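Local coordinates for protein cpftsy (Physcomitrella patens, PDB 4AK9) that probably serves as the GTP-binding receptor of the chloroplast signal recognition particle, helping to deliver proteins to the thylakoid membrane, at residues L119-V122 with G128-T131; K135-F140 with Q168-E173; R139-K142 with K146-M149; V292-V297 with D302-F307. One frame throughout, in Å; residues are numbered along the deposited sequence.

Contact 1 (L119-V122 with G128-T131); sequences LMIV and GKTT
Ile121 and Val122 meet Lys129 in a strand-loop-helix contact at the base of what is very probably the P-loop (Walker A) of this SRP-type GTPase, where strand 117-123 hands over to helix 126-142. The contact is small and buried, about 130 Å² in all, and Lys129 alone supplies the helix side. Its first methylenes lie against Ile121, whose CG2 is 4.1 Å from Lys129 CB; the two side chains run past each other in opposite directions. Ile121 presents that methyl because CG2 stands anti to its own backbone N, while CG1 and CD1 lead off along the helix. Further out, Lys129 CD rests against the backbone of Val122, 3.5 Å from its C atom. The lysine chain is bent at chi3 (-64°), which brings the ammonium round to the end of the strand, where NZ is hydrogen-bonded to the carbonyl oxygens of Gly123 and Thr207. A methionine here is likely to leave the carbonyls of Gly123 and Thr207 without their charged donor. Ile121 also packs on Leu133 and Leu136 of helix 126-142 and on Leu240 and Val242 of strand 238-244, while strand 202-205 pairs with strand 117-123 through backbone bonds to Leu119 and Ile121.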
loop_
_atom_site.group_PDB
_atom_site.type_symbol
_atom_site.label_atom_id
_atom_site.label_comp_id
_atom_site.label_asym_id
_atom_site.label_seq_id
_atom_site.Cartn_x
_atom_site.Cartn_y
_atom_site.Cartn_z
ATOM N N LEU A 119 -9.806 15.966 24.993
ATOM C CA LEU A 119 -9.442 15.272 23.744
ATOM C C LEU A 119 -8.578 14.077 24.126
ATOM O O LEU A 119 -7.529 14.237 24.781
ATOM C CB LEU A 119 -8.637 16.223 22.844
ATOM C CG LEU A 119 -9.288 17.178 21.846
ATOM C CD1 LEU A 119 -10.530 17.804 22.386
ATOM C CD2 LEU A 119 -8.306 18.251 21.425
ATOM N N MET A 120 -8.994 12.869 23.750
ATOM C CA MET A 120 -8.152 11.704 23.957
ATOM C C MET A 120 -7.397 11.376 22.666
ATOM O O MET A 120 -7.981 11.361 21.589
ATOM C CB MET A 120 -8.966 10.491 24.411
ATOM C CG MET A 120 -9.524 10.631 25.815
ATOM S SD MET A 120 -10.653 9.252 26.163
ATOM C CE MET A 120 -9.553 7.875 26.454
ATOM N N ILE A 121 -6.093 11.178 22.780
ATOM C CA ILE A 121 -5.261 10.863 21.619
ATOM C C ILE A 121 -4.955 9.373 21.714
ATOM O O ILE A 121 -4.439 8.875 22.741
ATOM C CB ILE A 121 -3.939 11.657 21.641
ATOM C CG1 ILE A 121 -4.173 13.170 21.653
ATOM C CG2 ILE A 121 -2.953 11.171 20.543
ATOM C CD1 ILE A 121 -5.282 13.715 20.794
ATOM N N VAL A 122 -5.300 8.613 20.673
ATOM C CA VAL A 122 -5.059 7.171 20.721
ATOM C C VAL A 122 -4.260 6.690 19.502
ATOM O O VAL A 122 -4.109 7.426 18.521
ATOM C CB VAL A 122 -6.391 6.368 20.779
ATOM C CG1 VAL A 122 -7.204 6.789 22.023
ATOM C CG2 VAL A 122 -7.208 6.644 19.530
ATOM N N GLY A 128 4.796 8.979 18.111
ATOM C CA GLY A 128 4.013 9.750 17.166
ATOM C C GLY A 128 2.876 10.450 17.883
ATOM O O GLY A 128 2.580 11.630 17.600
ATOM N N LYS A 129 2.235 9.714 18.793
ATOM C CA LYS A 129 1.168 10.249 19.630
ATOM C C LYS A 129 1.680 11.398 20.488
ATOM O O LYS A 129 1.036 12.449 20.574
ATOM C CB LYS A 129 0.574 9.166 20.542
ATOM C CG LYS A 129 -0.241 8.116 19.846
ATOM C CD LYS A 129 -1.035 7.240 20.864
ATOM C CE LYS A 129 -0.136 6.431 21.781
ATOM N NZ LYS A 129 -0.916 5.288 22.393
ATOM N N THR A 130 2.843 11.201 21.098
ATOM C CA THR A 130 3.441 12.225 21.969
ATOM C C THR A 130 3.730 13.506 21.194
ATOM O O THR A 130 3.353 14.612 21.608
ATOM C CB THR A 130 4.738 11.713 22.627
ATOM O OG1 THR A 130 4.439 10.539 23.397
ATOM C CG2 THR A 130 5.294 12.771 23.548
ATOM N N THR A 131 4.378 13.358 20.044
ATOM C CA THR A 131 4.685 14.493 19.200
ATOM C C THR A 131 3.420 15.196 18.754
ATOM O O THR A 131 3.334 16.421 18.803
ATOM C CB THR A 131 5.471 14.012 17.946
ATOM O OG1 THR A 131 6.754 13.542 18.360
ATOM C CG2 THR A 131 5.649 15.141 16.972
#

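Contact 2 (K135-F140 with Q168-E173); sequences KLANRF and QRTGSE
A Schellman motif closes helix 158-170, and the residues around it, Thr170 and Ser172, are what Ala137 and Asn138 of helix 126-142 touch. Gly171, with phi at 75°, is the C-prime residue: Ser172 N returns to Ala167 O, and a weak bond joins Gly171 N to Gln168 O. The turn brings the two hydroxyl-bearing side chains together, with Ser172 OG donating to Thr170 OG1 over 2.9 Å. Ala137 CB sits against this pair, 3.8 Å from Ser172 OG and 3.9 Å from Thr170 OG1, so the methyl group meets oxygens that are already engaged with each other. Thr170 OG1 also bonds back to the carbonyls of Trp166 and Ala167, one helical turn earlier. With chi1 at 57°, that hydroxyl lies between its own backbone N and carbonyl carbon, which leaves CG2 to reach across to the other helix. There the methyl lies 3.8 Å from Asn138 CB and equally near the backbone N of Asn138. The amide of Asn138 turns elsewhere, its ND2 bonding to Asp302 OD1. Backbones come close here, with the CA atoms of Asn138 and Thr170 only 5.3 Å apart. Beneath the two helices runs strand 147-150, whose Met149 packs on both Ala137 and Thr170, while the chain leaving Ser172 enters strand 173-175 beside it.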
loop_
_atom_site.group_PDB
_atom_site.type_symbol
_atom_site.label_atom_id
_atom_site.label_comp_id
_atom_site.label_asym_id
_atom_site.label_seq_id
_atom_site.Cartn_x
_atom_site.Cartn_y
_atom_site.Cartn_z
ATOM N N LYS A 135 2.224 19.128 19.352
ATOM C CA LYS A 135 1.911 20.088 18.317
ATOM C C LYS A 135 0.474 20.563 18.397
ATOM O O LYS A 135 0.183 21.702 17.985
ATOM C CB LYS A 135 2.199 19.501 16.928
ATOM C CG LYS A 135 3.672 19.112 16.720
ATOM C CD LYS A 135 3.934 18.799 15.228
ATOM C CE LYS A 135 5.252 18.086 15.060
ATOM N NZ LYS A 135 5.688 18.044 13.584
ATOM N N LEU A 136 -0.434 19.717 18.902
ATOM C CA LEU A 136 -1.802 20.203 19.153
ATOM C C LEU A 136 -1.789 21.291 20.233
ATOM O O LEU A 136 -2.459 22.327 20.110
ATOM C CB LEU A 136 -2.739 19.068 19.601
ATOM C CG LEU A 136 -3.257 18.173 18.490
ATOM C CD1 LEU A 136 -4.002 16.966 19.085
ATOM C CD2 LEU A 136 -4.165 19.013 17.571
ATOM N N ALA A 137 -1.078 21.013 21.309
ATOM C CA ALA A 137 -0.955 21.961 22.420
ATOM C C ALA A 137 -0.476 23.320 21.944
ATOM O O ALA A 137 -1.001 24.357 22.359
ATOM C CB ALA A 137 -0.006 21.432 23.434
ATOM N N ASN A 138 0.513 23.301 21.055
ATOM C CA ASN A 138 1.101 24.517 20.534
ATOM C C ASN A 138 0.071 25.331 19.759
ATOM O O ASN A 138 0.052 26.565 19.822
ATOM C CB ASN A 138 2.305 24.171 19.656
ATOM C CG ASN A 138 2.824 25.369 18.873
ATOM O OD1 ASN A 138 3.523 26.224 19.418
ATOM N ND2 ASN A 138 2.478 25.434 17.583
ATOM N N ARG A 139 -0.806 24.645 19.026
ATOM C CA ARG A 139 -1.910 25.338 18.352
ATOM C C ARG A 139 -2.874 26.010 19.324
ATOM O O ARG A 139 -3.321 27.134 19.087
ATOM C CB ARG A 139 -2.698 24.386 17.432
ATOM C CG ARG A 139 -1.938 23.985 16.199
ATOM C CD ARG A 139 -2.812 23.144 15.259
ATOM N NE ARG A 139 -3.912 23.922 14.706
ATOM C CZ ARG A 139 -3.807 24.753 13.672
ATOM N NH1 ARG A 139 -2.642 24.933 13.056
ATOM N NH2 ARG A 139 -4.886 25.398 13.248
ATOM N N PHE A 140 -3.226 25.319 20.401
ATOM C CA PHE A 140 -4.138 25.897 21.380
ATOM C C PHE A 140 -3.519 27.094 22.090
ATOM O O PHE A 140 -4.180 28.122 22.298
ATOM C CB PHE A 140 -4.556 24.844 22.402
ATOM C CG PHE A 140 -5.553 23.853 21.874
ATOM C CD1 PHE A 140 -6.816 24.275 21.489
ATOM C CD2 PHE A 140 -5.240 22.512 21.796
ATOM C CE1 PHE A 140 -7.742 23.360 20.998
ATOM C CE2 PHE A 140 -6.160 21.588 21.316
ATOM C CZ PHE A 140 -7.407 22.007 20.921
ATOM N N GLN A 168 6.437 21.845 28.561
ATOM C CA GLN A 168 7.368 22.970 28.755
ATOM C C GLN A 168 7.519 23.864 27.540
ATOM O O GLN A 168 7.394 25.095 27.648
ATOM C CB GLN A 168 8.744 22.462 29.190
ATOM C CG GLN A 168 8.771 22.001 30.632
ATOM C CD GLN A 168 8.570 23.164 31.606
ATOM O OE1 GLN A 168 9.379 24.096 31.656
ATOM N NE2 GLN A 168 7.478 23.113 32.381
ATOM N N ARG A 169 7.781 23.263 26.383
ATOM C CA ARG A 169 7.917 24.026 25.151
ATOM C C ARG A 169 6.662 24.830 24.836
ATOM O O ARG A 169 6.731 25.941 24.267
ATOM C CB ARG A 169 8.227 23.067 23.996
ATOM C CG ARG A 169 8.379 23.720 22.640
ATOM C CD ARG A 169 8.964 22.719 21.641
ATOM N NE ARG A 169 10.093 22.010 22.244
ATOM C CZ ARG A 169 10.265 20.693 22.227
ATOM N NH1 ARG A 169 9.404 19.897 21.589
ATOM N NH2 ARG A 169 11.323 20.169 22.826
ATOM N N THR A 170 5.508 24.279 25.210
ATOM C CA THR A 170 4.269 24.925 24.812
ATOM C C THR A 170 3.660 25.749 25.914
ATOM O O THR A 170 2.677 26.456 25.677
ATOM C CB THR A 170 3.208 23.915 24.335
ATOM O OG1 THR A 170 2.961 22.967 25.383
ATOM C CG2 THR A 170 3.679 23.208 23.077
ATOM N N GLY A 171 4.210 25.665 27.117
ATOM C CA GLY A 171 3.650 26.435 28.216
ATOM C C GLY A 171 2.354 25.831 28.734
ATOM O O GLY A 171 1.488 26.536 29.249
ATOM N N SER A 172 2.216 24.519 28.575
ATOM C CA SER A 172 1.050 23.791 29.077
ATOM C C SER A 172 1.388 23.193 30.419
ATOM O O SER A 172 2.556 22.884 30.686
ATOM C CB SER A 172 0.680 22.653 28.114
ATOM O OG SER A 172 0.449 23.162 26.808
ATOM N N GLU A 173 0.370 23.004 31.258
ATOM C CA GLU A 173 0.543 22.255 32.506
ATOM C C GLU A 173 0.408 20.772 32.211
ATOM O O GLU A 173 -0.114 20.396 31.152
ATOM C CB GLU A 173 -0.508 22.681 33.543
ATOM C CG GLU A 173 -0.512 24.187 33.829
ATOM C CD GLU A 173 0.775 24.663 34.504
ATOM O OE1 GLU A 173 1.143 24.082 35.556
ATOM O OE2 GLU A 173 1.418 25.611 33.978
#

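Contact 3 (R139-K142 with K146-M149); sequences RFKK and KVLM
Val147 is held between two successive residues of helix 126-142, Phe140 and Lys141, and the contact turns on its CG2 methyl. That branch stands anti to the valine's carbonyl carbon and approaches Phe140 at CB, 3.4 Å away; the two side chains cross at about a right angle. The phenyl group then leads off from the valine, and CG2 meets the ring itself only obliquely. From the other residue, Lys141 bends at chi2 (-54°) and is extended beyond, so that its outer methylenes pass over the valine: CE comes within 3.5 Å of Val147 CB. The ammonium ends beside the backbone where Lys146 joins Val147, 3.6 Å from Lys146 CA. It also lies close to Val147 N, but both are donors and form no bond. A serine in place of Lys141 would probably leave Val147 less covered on that flank, with Ser172, now beside Lys141 CE, remaining against it. Lys146 directs its own side chain away, NZ bonding to Glu198 O. Strand 147-150 runs between strands 202-205 and 173-175 in the sheet; Phe140 reaches over to Val202 and Leu204, and Val147 also packs on Leu204, below helix 126-142.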
loop_
_atom_site.group_PDB
_atom_site.type_symbol
_atom_site.label_atom_id
_atom_site.label_comp_id
_atom_site.label_asym_id
_atom_site.label_seq_id
_atom_site.Cartn_x
_atom_site.Cartn_y
_atom_site.Cartn_z
ATOM N N ARG A 139 -0.806 24.645 19.026
ATOM C CA ARG A 139 -1.910 25.338 18.352
ATOM C C ARG A 139 -2.874 26.010 19.324
ATOM O O ARG A 139 -3.321 27.134 19.087
ATOM C CB ARG A 139 -2.698 24.386 17.432
ATOM C CG ARG A 139 -1.938 23.985 16.199
ATOM C CD ARG A 139 -2.812 23.144 15.259
ATOM N NE ARG A 139 -3.912 23.922 14.706
ATOM C CZ ARG A 139 -3.807 24.753 13.672
ATOM N NH1 ARG A 139 -2.642 24.933 13.056
ATOM N NH2 ARG A 139 -4.886 25.398 13.248
ATOM N N PHE A 140 -3.226 25.319 20.401
ATOM C CA PHE A 140 -4.138 25.897 21.380
ATOM C C PHE A 140 -3.519 27.094 22.090
ATOM O O PHE A 140 -4.180 28.122 22.298
ATOM C CB PHE A 140 -4.556 24.844 22.402
ATOM C CG PHE A 140 -5.553 23.853 21.874
ATOM C CD1 PHE A 140 -6.816 24.275 21.489
ATOM C CD2 PHE A 140 -5.240 22.512 21.796
ATOM C CE1 PHE A 140 -7.742 23.360 20.998
ATOM C CE2 PHE A 140 -6.160 21.588 21.316
ATOM C CZ PHE A 140 -7.407 22.007 20.921
ATOM N N LYS A 141 -2.258 26.947 22.469
ATOM C CA LYS A 141 -1.510 28.018 23.156
ATOM C C LYS A 141 -1.412 29.283 22.318
ATOM O O LYS A 141 -1.550 30.385 22.831
ATOM C CB LYS A 141 -0.116 27.526 23.547
ATOM C CG LYS A 141 -0.171 26.476 24.661
ATOM C CD LYS A 141 -0.958 27.023 25.864
ATOM C CE LYS A 141 -0.949 26.066 27.056
ATOM N NZ LYS A 141 -1.763 26.586 28.214
ATOM N N LYS A 142 -1.216 29.116 21.015
ATOM C CA LYS A 142 -1.134 30.250 20.108
ATOM C C LYS A 142 -2.460 30.993 20.013
ATOM O O LYS A 142 -2.498 32.158 19.630
ATOM C CB LYS A 142 -0.671 29.791 18.721
ATOM C CG LYS A 142 0.843 29.687 18.595
ATOM C CD LYS A 142 1.239 28.785 17.440
ATOM C CE LYS A 142 0.546 29.191 16.134
ATOM N NZ LYS A 142 0.085 28.005 15.314
ATOM N N LYS A 146 -6.048 27.780 27.392
ATOM C CA LYS A 146 -5.325 27.214 28.531
ATOM C C LYS A 146 -5.368 25.666 28.532
ATOM O O LYS A 146 -6.436 25.057 28.720
ATOM C CB LYS A 146 -5.928 27.766 29.820
ATOM C CG LYS A 146 -5.302 27.264 31.102
ATOM C CD LYS A 146 -5.939 27.991 32.288
ATOM C CE LYS A 146 -5.377 27.501 33.622
ATOM N NZ LYS A 146 -6.298 27.894 34.738
ATOM N N VAL A 147 -4.201 25.042 28.364
ATOM C CA VAL A 147 -4.108 23.606 28.096
ATOM C C VAL A 147 -3.520 22.827 29.260
ATOM O O VAL A 147 -2.525 23.255 29.861
ATOM C CB VAL A 147 -3.181 23.321 26.872
ATOM C CG1 VAL A 147 -3.012 21.826 26.653
ATOM C CG2 VAL A 147 -3.722 24.002 25.631
ATOM N N LEU A 148 -4.131 21.683 29.570
ATOM C CA LEU A 148 -3.569 20.737 30.528
ATOM C C LEU A 148 -3.296 19.403 29.844
ATOM O O LEU A 148 -4.182 18.844 29.204
ATOM C CB LEU A 148 -4.531 20.513 31.701
ATOM C CG LEU A 148 -4.136 19.419 32.698
ATOM C CD1 LEU A 148 -2.906 19.859 33.489
ATOM C CD2 LEU A 148 -5.295 19.065 33.676
ATOM N N MET A 149 -2.081 18.881 29.994
ATOM C CA MET A 149 -1.755 17.584 29.411
ATOM C C MET A 149 -1.879 16.485 30.439
ATOM O O MET A 149 -1.596 16.693 31.623
ATOM C CB MET A 149 -0.340 17.590 28.812
ATOM C CG MET A 149 -0.164 18.542 27.658
ATOM S SD MET A 149 1.554 18.478 27.083
ATOM C CE MET A 149 1.535 19.630 25.758
#

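Contact 4 (V292-V297 with D302-F307); sequences VKFVGV and DDLQPF
Phe307 and Val292 make the tight end of this antiparallel hairpin, which buries about 520 Å² between 292-297 and 302-307. The phenyl group takes Val292 CB over one face and Val292 CG1 at 4.0 Å from its CG, while Val295 CG1 approaches its CD1 obliquely at 3.8 Å. With chi1 at -174°, the ring extends back over the first strand; it also meets Phe312 of helix 309-316. On the face carrying Phe294 and Leu304, Phe294 CB packs 3.9 Å from Leu304 CD1, and the phenyl ring lies obliquely beside Pro306. Gly296 faces Leu304 there without a side chain. Four backbone bonds join the strands. Val295 and Gln305 exchange two, of which Gln305 N to Val295 O is nearly straight (177°); Phe307 N instead reaches Lys293 O from above the carbonyl plane. Toward the turn, side chains meet each other sparsely, though Val297 N bonds Asp303 O at 2.9 Å and Val297 CG2 presses on that same Asp303 O at 3.3 Å. The more open side is that of partly exposed Asp303, whose OD2 holds Gly300 N, and Pro306. Gln305, bent at chi2, sends NE2 back to Asp302 O, in the turn just before the strand, 2.8 Å away and in its amide plane. The arrangement is a beta hairpin that ends the otherwise parallel sheet of this P-loop GTPase domain with an antiparallel edge strand.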
loop_
_atom_site.group_PDB
_atom_site.type_symbol
_atom_site.label_atom_id
_atom_site.label_comp_id
_atom_site.label_asym_id
_atom_site.label_seq_id
_atom_site.Cartn_x
_atom_site.Cartn_y
_atom_site.Cartn_z
ATOM N N VAL A 292 -10.578 12.892 8.415
ATOM C CA VAL A 292 -9.200 13.241 8.780
ATOM C C VAL A 292 -9.273 14.694 9.275
ATOM O O VAL A 292 -9.829 15.563 8.581
ATOM C CB VAL A 292 -8.256 13.127 7.557
ATOM C CG1 VAL A 292 -6.908 13.815 7.871
ATOM C CG2 VAL A 292 -8.034 11.649 7.186
ATOM N N LYS A 293 -8.758 14.961 10.480
ATOM C CA LYS A 293 -8.884 16.284 11.074
ATOM C C LYS A 293 -7.588 17.106 11.009
ATOM O O LYS A 293 -7.646 18.346 10.913
ATOM C CB LYS A 293 -9.389 16.176 12.531
ATOM C CG LYS A 293 -10.834 15.618 12.614
ATOM C CD LYS A 293 -11.580 15.998 13.913
ATOM C CE LYS A 293 -13.093 15.729 13.671
ATOM N NZ LYS A 293 -13.978 16.213 14.763
ATOM N N PHE A 294 -6.449 16.418 11.061
ATOM C CA PHE A 294 -5.119 17.047 10.887
ATOM C C PHE A 294 -4.213 16.176 10.014
ATOM O O PHE A 294 -4.325 14.926 10.027
ATOM C CB PHE A 294 -4.440 17.240 12.247
ATOM C CG PHE A 294 -5.174 18.199 13.145
ATOM C CD1 PHE A 294 -6.190 17.744 13.987
ATOM C CD2 PHE A 294 -4.864 19.543 13.135
ATOM C CE1 PHE A 294 -6.879 18.639 14.814
ATOM C CE2 PHE A 294 -5.565 20.458 13.962
ATOM C CZ PHE A 294 -6.574 19.985 14.797
ATOM N N VAL A 295 -3.304 16.817 9.275
ATOM C CA VAL A 295 -2.210 16.093 8.623
ATOM C C VAL A 295 -0.853 16.655 9.080
ATOM O O VAL A 295 -0.693 17.869 9.183
ATOM C CB VAL A 295 -2.309 16.189 7.100
ATOM C CG1 VAL A 295 -3.498 15.364 6.607
ATOM C CG2 VAL A 295 -2.485 17.654 6.666
ATOM N N GLY A 296 0.080 15.763 9.377
ATOM C CA GLY A 296 1.433 16.143 9.745
ATOM C C GLY A 296 2.255 16.184 8.486
ATOM O O GLY A 296 2.398 15.161 7.793
ATOM N N VAL A 297 2.793 17.355 8.173
ATOM C CA VAL A 297 3.488 17.519 6.886
ATOM C C VAL A 297 4.933 17.976 7.025
ATOM O O VAL A 297 5.527 18.472 6.065
ATOM C CB VAL A 297 2.745 18.471 5.953
ATOM C CG1 VAL A 297 1.433 17.845 5.516
ATOM C CG2 VAL A 297 2.507 19.846 6.632
ATOM N N ASP A 302 5.072 23.650 13.892
ATOM C CA ASP A 302 3.871 24.181 13.254
ATOM C C ASP A 302 3.447 23.330 12.043
ATOM O O ASP A 302 2.560 23.709 11.269
ATOM C CB ASP A 302 4.080 25.649 12.863
ATOM C CG ASP A 302 4.189 26.575 14.084
ATOM O OD1 ASP A 302 3.292 26.533 14.959
ATOM O OD2 ASP A 302 5.181 27.336 14.173
ATOM N N ASP A 303 4.075 22.177 11.885
ATOM C CA ASP A 303 3.819 21.363 10.697
ATOM C C ASP A 303 2.616 20.413 10.821
ATOM O O ASP A 303 2.392 19.570 9.957
ATOM C CB ASP A 303 5.079 20.609 10.286
ATOM C CG ASP A 303 6.136 21.540 9.690
ATOM O OD1 ASP A 303 5.744 22.636 9.212
ATOM O OD2 ASP A 303 7.334 21.172 9.697
ATOM N N LEU A 304 1.852 20.556 11.894
ATOM C CA LEU A 304 0.592 19.826 12.045
ATOM C C LEU A 304 -0.510 20.761 11.591
ATOM O O LEU A 304 -0.762 21.806 12.205
ATOM C CB LEU A 304 0.364 19.431 13.503
ATOM C CG LEU A 304 -0.881 18.578 13.737
ATOM C CD1 LEU A 304 -0.661 17.149 13.181
ATOM C CD2 LEU A 304 -1.188 18.559 15.233
ATOM N N GLN A 305 -1.147 20.423 10.480
ATOM C CA GLN A 305 -2.087 21.355 9.861
ATOM C C GLN A 305 -3.497 20.794 9.897
ATOM O O GLN A 305 -3.687 19.584 9.747
ATOM C CB GLN A 305 -1.678 21.630 8.413
ATOM C CG GLN A 305 -0.404 22.480 8.311
ATOM C CD GLN A 305 -0.628 23.861 8.903
ATOM O OE1 GLN A 305 -1.646 24.510 8.612
ATOM N NE2 GLN A 305 0.298 24.316 9.743
ATOM N N PRO A 306 -4.491 21.678 10.080
ATOM C CA PRO A 306 -5.886 21.243 10.051
ATOM C C PRO A 306 -6.216 20.815 8.623
ATOM O O PRO A 306 -5.716 21.416 7.670
ATOM C CB PRO A 306 -6.665 22.500 10.449
ATOM C CG PRO A 306 -5.719 23.653 10.112
ATOM C CD PRO A 306 -4.347 23.117 10.391
ATOM N N PHE A 307 -7.021 19.766 8.474
ATOM C CA PHE A 307 -7.300 19.253 7.153
ATOM C C PHE A 307 -8.403 20.043 6.441
ATOM O O PHE A 307 -9.410 20.422 7.036
ATOM C CB PHE A 307 -7.691 17.771 7.235
ATOM C CG PHE A 307 -7.847 17.123 5.893
ATOM C CD1 PHE A 307 -6.738 16.783 5.149
ATOM C CD2 PHE A 307 -9.115 16.864 5.379
ATOM C CE1 PHE A 307 -6.872 16.189 3.880
ATOM C CE2 PHE A 307 -9.254 16.260 4.141
ATOM C CZ PHE A 307 -8.133 15.932 3.393
#

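Contacts 1, 2 and 3 follow helix 126-142 from its P-loop end to its far end, and contact 4 comes last in the chain. Contacts 2 and 3 share Arg139 and Phe140, with centres about 5 Å apart; the centre of contact 1 is about 13 Å from that of contact 2, and that of contact 4 about 15 Å. Contacts 1, 3 and 4 all reach the same sheet, on a central strand, near one edge and at the other edge respectively. The helix links them: Leu119 packs on Phe140, Leu136 on Phe294, and Arg139 on Pro306. The probable nucleotide-binding loop is thus tied through one helix to regions near both edges of the GTPase sheet.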